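Local coordinates for arsenic responsive repressor ArsR (Corynebacterium glutamicum ATCC 13032, PDB 6J0E), which probably binds operator DNA as a dimeric winged-helix repressor and releases it when arsenite is bound, switching on arsenic-resistance genes, at residues D33-L38 with R109-I114. Sequence-based numbering, arbitrary orientation.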
loop_
_atom_site.group_PDB
_atom_site.type_symbol
_atom_site.label_atom_id
_atom_site.label_comp_id
_atom_site.label_asym_id
_atom_site.label_seq_id
_atom_site.Cartn_x
_atom_site.Cartn_y
_atom_site.Cartn_z
ATOM N N ASP B 33 -7.283 -0.263 10.306
ATOM C CA ASP B 33 -7.301 -1.585 10.896
ATOM C C ASP B 33 -6.701 -2.624 9.937
ATOM O O ASP B 33 -6.066 -3.455 10.391
ATOM C CB ASP B 33 -8.718 -2.087 11.320
ATOM C CG ASP B 33 -9.425 -1.142 12.319
ATOM O OD1 ASP B 33 -8.731 -0.470 13.082
ATOM O OD2 ASP B 33 -10.721 -1.133 12.319
ATOM N N LEU B 34 -6.912 -2.485 8.624
ATOM C CA LEU B 34 -6.295 -3.440 7.742
ATOM C C LEU B 34 -4.797 -3.331 7.763
ATOM O O LEU B 34 -4.086 -4.295 7.596
ATOM C CB LEU B 34 -6.869 -3.248 6.297
ATOM C CG LEU B 34 -8.380 -3.632 6.136
ATOM C CD1 LEU B 34 -8.777 -3.371 4.698
ATOM C CD2 LEU B 34 -8.523 -5.117 6.437
ATOM N N PHE B 35 -4.188 -2.100 7.742
ATOM C CA PHE B 35 -2.764 -1.996 7.770
ATOM C C PHE B 35 -2.158 -2.559 9.098
ATOM O O PHE B 35 -1.094 -3.144 9.118
ATOM C CB PHE B 35 -2.350 -0.491 7.614
ATOM C CG PHE B 35 -2.572 0.038 6.255
ATOM C CD1 PHE B 35 -2.096 -0.643 5.187
ATOM C CD2 PHE B 35 -3.168 1.293 6.056
ATOM C CE1 PHE B 35 -2.287 -0.060 3.903
ATOM C CE2 PHE B 35 -3.334 1.884 4.746
ATOM C CZ PHE B 35 -2.892 1.161 3.726
ATOM N N LYS B 36 -2.938 -2.470 10.206
ATOM C CA LYS B 36 -2.556 -2.981 11.488
ATOM C C LYS B 36 -2.459 -4.525 11.421
ATOM O O LYS B 36 -1.433 -5.073 11.837
ATOM C CB LYS B 36 -3.564 -2.425 12.545
ATOM C CG LYS B 36 -3.241 -2.891 13.912
ATOM C CD LYS B 36 -4.148 -2.120 14.867
ATOM C CE LYS B 36 -3.462 -1.931 16.157
ATOM N NZ LYS B 36 -3.133 -3.267 16.717
ATOM N N VAL B 37 -3.405 -5.137 10.675
ATOM C CA VAL B 37 -3.409 -6.533 10.439
ATOM C C VAL B 37 -2.154 -6.943 9.671
ATOM O O VAL B 37 -1.572 -7.936 9.933
ATOM C CB VAL B 37 -4.678 -7.019 9.697
ATOM C CG1 VAL B 37 -4.511 -8.476 9.287
ATOM C CG2 VAL B 37 -5.861 -6.905 10.572
ATOM N N LEU B 38 -1.768 -6.144 8.690
ATOM C CA LEU B 38 -0.614 -6.359 7.898
ATOM C C LEU B 38 0.712 -6.067 8.616
ATOM O O LEU B 38 1.759 -6.420 8.162
ATOM C CB LEU B 38 -0.672 -5.531 6.615
ATOM C CG LEU B 38 -1.736 -5.934 5.600
ATOM C CD1 LEU B 38 -1.589 -4.993 4.437
ATOM C CD2 LEU B 38 -1.414 -7.413 5.069
ATOM N N ARG B 109 -3.759 -0.581 -2.371
ATOM C CA ARG B 109 -2.947 0.126 -3.381
ATOM C C ARG B 109 -3.406 1.485 -3.757
ATOM O O ARG B 109 -2.572 2.371 -3.902
ATOM C CB ARG B 109 -2.707 -0.689 -4.616
ATOM C CG ARG B 109 -1.833 -1.872 -4.351
ATOM C CD ARG B 109 -1.366 -2.563 -5.700
ATOM N NE ARG B 109 -2.402 -2.857 -6.641
ATOM C CZ ARG B 109 -3.119 -4.001 -6.632
ATOM N NH1 ARG B 109 -2.905 -4.941 -5.650
ATOM N NH2 ARG B 109 -4.037 -4.132 -7.498
ATOM N N THR B 110 -4.749 1.680 -3.870
ATOM C CA THR B 110 -5.350 2.958 -4.141
ATOM C C THR B 110 -5.187 3.933 -2.951
ATOM O O THR B 110 -4.864 5.135 -3.135
ATOM C CB THR B 110 -6.839 2.810 -4.470
ATOM O OG1 THR B 110 -6.945 1.908 -5.574
ATOM C CG2 THR B 110 -7.497 4.107 -4.673
ATOM N N VAL B 111 -5.328 3.449 -1.755
ATOM C CA VAL B 111 -5.230 4.343 -0.568
ATOM C C VAL B 111 -3.793 4.895 -0.422
ATOM O O VAL B 111 -3.518 5.848 0.074
ATOM C CB VAL B 111 -5.596 3.522 0.707
ATOM C CG1 VAL B 111 -5.231 4.139 2.018
ATOM C CG2 VAL B 111 -7.103 3.216 0.736
ATOM N N LEU B 112 -2.848 4.093 -0.929
ATOM C CA LEU B 112 -1.408 4.381 -0.868
ATOM C C LEU B 112 -0.861 5.055 -2.173
ATOM O O LEU B 112 0.364 5.132 -2.277
ATOM C CB LEU B 112 -0.615 3.081 -0.664
ATOM C CG LEU B 112 -0.787 2.202 0.616
ATOM C CD1 LEU B 112 -0.143 0.812 0.376
ATOM C CD2 LEU B 112 -0.130 2.802 1.751
ATOM N N GLN B 113 -1.709 5.514 -3.043
ATOM C CA GLN B 113 -1.322 6.177 -4.262
ATOM C C GLN B 113 -1.132 7.684 -3.895
ATOM O O GLN B 113 -1.982 8.477 -4.118
ATOM C CB GLN B 113 -2.373 5.929 -5.299
ATOM C CG GLN B 113 -2.026 6.531 -6.688
ATOM C CD GLN B 113 -2.196 8.052 -6.767
ATOM O OE1 GLN B 113 -3.370 8.625 -6.679
ATOM N NE2 GLN B 113 -1.028 8.747 -6.992
ATOM N N ILE B 114 0.013 7.955 -3.267
ATOM C CA ILE B 114 0.340 9.223 -2.657
ATOM C C ILE B 114 1.553 9.859 -3.394
ATOM O O ILE B 114 2.680 9.537 -3.116
ATOM C CB ILE B 114 0.779 8.975 -1.157
ATOM C CG1 ILE B 114 -0.338 8.223 -0.423
ATOM C CG2 ILE B 114 1.073 10.358 -0.492
ATOM C CD1 ILE B 114 -1.542 9.001 -0.265
#
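Phe35, on helix 28-38, faces Val111, the last residue of helix 102-111, and Leu112 just after it, the backbones standing well apart: the nearest CA atoms, those of Phe35 and Val111, are 10.8 Å from each other. The aromatic ring carries this contact, a clear instance of how one large side chain can span much of the distance between two helices to meet two shorter aliphatic ones. The CG of Phe35 lies anti to its carbonyl carbon (chi1 -72°), which sends the ring outward from its helix, far end first. Val111 meets that end at the ring edge, near the ring plane, with CG1 4.0 Å from CE2 of Phe35; with CG1 anti to the backbone N (chi1 165°), it is this branch that passes alongside the rim. Leu112, the first residue to leave the helical conformation, reaches back toward Phe35 head-on; its CD2 lies 3.8 Å from CZ of the ring, approaching obliquely, and its CG is close behind at 3.9 Å from the same CZ. The contact is small and wholly apolar, and all three residues are buried. Leu108 also packs on Phe35, Leu34 and Leu38, while Pro22 and Leu23 of helix 20-24 cover Val111. Across the dimer, Phe35 touches Gly39 and Leu112 touches Leu38 of the second subunit, and Leu112 O accepts a hydrogen bond from Arg109 NH1 of that subunit. Helices 28-38 and 102-111, packed on each other and against the second subunit, form the helical dimer core characteristic of ArsR-family winged-helix repressors.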